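Local structure of dicer Related Helicase (Caenorhabditis elegans, 6M6S) at residues L12-C17 / F70-D75. The protein binds RNA through this C-terminal domain, which belongs to a helicase of the RIG-I-like receptor family that probably hydrolyses ATP. Numbering follows the deposited sequence.
Sequences LMCSNC and FHCKLD. With ZN (zinc ion), chain F.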
loop_
_atom_site.group_PDB
_atom_site.type_symbol
_atom_site.label_atom_id
_atom_site.label_comp_id
_atom_site.label_asym_id
_atom_site.label_seq_id
_atom_site.Cartn_x
_atom_site.Cartn_y
_atom_site.Cartn_z
ATOM N N LEU B 12 13.031 -7.079 4.368
ATOM C CA LEU B 12 11.991 -6.236 4.968
ATOM C C LEU B 12 12.663 -5.072 5.670
ATOM O O LEU B 12 13.461 -5.296 6.627
ATOM C CB LEU B 12 11.193 -7.022 6.016
ATOM C CG LEU B 12 10.064 -7.896 5.432
ATOM C CD1 LEU B 12 10.514 -8.862 4.360
ATOM C CD2 LEU B 12 9.290 -8.633 6.563
ATOM N N MET B 13 12.367 -3.831 5.259
ATOM C CA MET B 13 13.092 -2.652 5.758
ATOM C C MET B 13 12.127 -1.671 6.365
ATOM O O MET B 13 10.970 -1.641 5.964
ATOM C CB MET B 13 13.753 -1.871 4.624
ATOM C CG MET B 13 14.137 -2.680 3.429
ATOM S SD MET B 13 15.621 -3.548 3.849
ATOM C CE MET B 13 16.867 -2.271 3.836
ATOM N N CYS B 14 12.652 -0.831 7.251
ATOM C CA CYS B 14 11.910 0.311 7.804
ATOM C C CYS B 14 11.606 1.285 6.666
ATOM O O CYS B 14 12.525 1.764 5.979
ATOM C CB CYS B 14 12.745 0.992 8.876
ATOM S SG CYS B 14 11.854 2.389 9.620
ATOM N N SER B 15 10.329 1.600 6.474
ATOM C CA SER B 15 9.936 2.507 5.381
ATOM C C SER B 15 10.434 3.921 5.641
ATOM O O SER B 15 10.586 4.718 4.722
ATOM C CB SER B 15 8.419 2.528 5.182
ATOM O OG SER B 15 7.894 1.330 4.609
ATOM N N ASN B 16 10.651 4.246 6.900
ATOM C CA ASN B 16 11.143 5.556 7.315
ATOM C C ASN B 16 12.658 5.802 7.190
ATOM O O ASN B 16 13.087 6.867 6.708
ATOM C CB ASN B 16 10.634 5.816 8.741
ATOM C CG ASN B 16 10.656 7.267 9.109
ATOM O OD1 ASN B 16 9.973 8.097 8.476
ATOM N ND2 ASN B 16 11.449 7.609 10.125
ATOM N N CYS B 17 13.492 4.842 7.602
ATOM C CA CYS B 17 14.943 5.020 7.543
ATOM C C CYS B 17 15.720 3.960 6.717
ATOM O O CYS B 17 16.937 4.057 6.653
ATOM C CB CYS B 17 15.560 5.073 8.947
ATOM S SG CYS B 17 15.544 3.450 9.804
ATOM N N PHE B 70 14.957 0.178 15.715
ATOM C CA PHE B 70 16.138 0.481 16.550
ATOM C C PHE B 70 16.809 1.791 16.145
ATOM O O PHE B 70 17.296 2.539 17.009
ATOM C CB PHE B 70 17.196 -0.651 16.509
ATOM C CG PHE B 70 18.342 -0.464 17.506
ATOM C CD1 PHE B 70 18.191 -0.826 18.847
ATOM C CD2 PHE B 70 19.565 0.063 17.095
ATOM C CE1 PHE B 70 19.228 -0.655 19.765
ATOM C CE2 PHE B 70 20.630 0.237 18.016
ATOM C CZ PHE B 70 20.448 -0.117 19.351
ATOM N N HIS B 71 16.811 2.084 14.854
ATOM C CA HIS B 71 17.548 3.214 14.333
ATOM C C HIS B 71 16.808 4.543 14.468
ATOM O O HIS B 71 17.367 5.531 14.982
ATOM C CB HIS B 71 17.869 3.005 12.838
ATOM C CG HIS B 71 18.829 4.019 12.306
ATOM N ND1 HIS B 71 18.496 4.925 11.320
ATOM C CD2 HIS B 71 20.108 4.299 12.658
ATOM C CE1 HIS B 71 19.531 5.713 11.080
ATOM N NE2 HIS B 71 20.522 5.347 11.875
ATOM N N CYS B 72 15.578 4.572 13.973
ATOM C CA CYS B 72 14.823 5.817 13.881
ATOM C C CYS B 72 13.673 5.909 14.891
ATOM O O CYS B 72 13.105 7.002 15.085
ATOM C CB CYS B 72 14.308 6.069 12.465
ATOM S SG CYS B 72 12.879 5.094 11.992
ATOM N N LYS B 73 13.403 4.790 15.577
ATOM C CA LYS B 73 12.409 4.736 16.668
ATOM C C LYS B 73 10.959 4.909 16.155
ATOM O O LYS B 73 10.033 5.089 16.972
ATOM C CB LYS B 73 12.708 5.737 17.799
ATOM C CG LYS B 73 13.824 5.173 18.708
ATOM C CD LYS B 73 15.115 5.591 18.070
ATOM C CE LYS B 73 16.348 5.108 18.787
ATOM N NZ LYS B 73 17.538 5.484 17.970
ATOM N N LEU B 74 10.755 4.819 14.833
ATOM C CA LEU B 74 9.369 4.825 14.393
ATOM C C LEU B 74 8.693 3.570 14.904
ATOM O O LEU B 74 9.322 2.478 14.943
ATOM C CB LEU B 74 9.305 4.825 12.854
ATOM C CG LEU B 74 7.908 5.377 12.447
ATOM C CD1 LEU B 74 7.898 6.102 11.205
ATOM C CD2 LEU B 74 7.139 4.225 12.133
ATOM N N ASP B 75 7.441 3.698 15.330
ATOM C CA ASP B 75 6.704 2.481 15.660
ATOM C C ASP B 75 6.520 1.575 14.447
ATOM O O ASP B 75 6.014 1.998 13.384
ATOM C CB ASP B 75 5.338 2.823 16.209
ATOM C CG ASP B 75 4.677 1.590 16.791
ATOM O OD1 ASP B 75 4.139 0.777 15.971
ATOM O OD2 ASP B 75 4.714 1.409 18.045
HETATM ZN ZN ZN F . 13.676 3.184 10.990
#
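The structural zinc site of the RIG-I-type C-terminal domain is built from two CxxC motifs, and here the turn that follows strand 11-14 faces the loop between strands 61-69 and 75-82. Zinc joins them: Cys14 SG binds it at 2.4 Å, Cys17 SG at 2.2 Å and, from the facing loop, Cys72 SG at 2.3 Å, while Cys69 supplies the fourth thiolate. The second cysteine of each motif turns its sulfur inward in the same way, SG set between the backbone N and the carbonyl carbon (chi1 71° in Cys17, 77° in Cys72). Beside the metal, Cys17 CB and Cys72 CB meet at 3.9 Å. N-H groups point at the sulfurs and probably temper their negative charge. Within each segment a backbone amide helps, Cys17 N donating to Cys14 SG and Leu74 N to Cys72 SG. Between the segments, Asn16 ND2 gives Cys72 SG a nearly straight hydrogen bond (3.4 Å, 169°), with the sulfur close to the amide plane, so Cys72 SG receives two N-H groups besides its metal bond. The same Asn16 lies against Leu74, whose CD1 branch touches CB and CG of the asparagine. His71 presents the edge of its ring to Cys17, and its ND1 makes a weak, bent hydrogen bond to Cys17 SG at 3.6 Å.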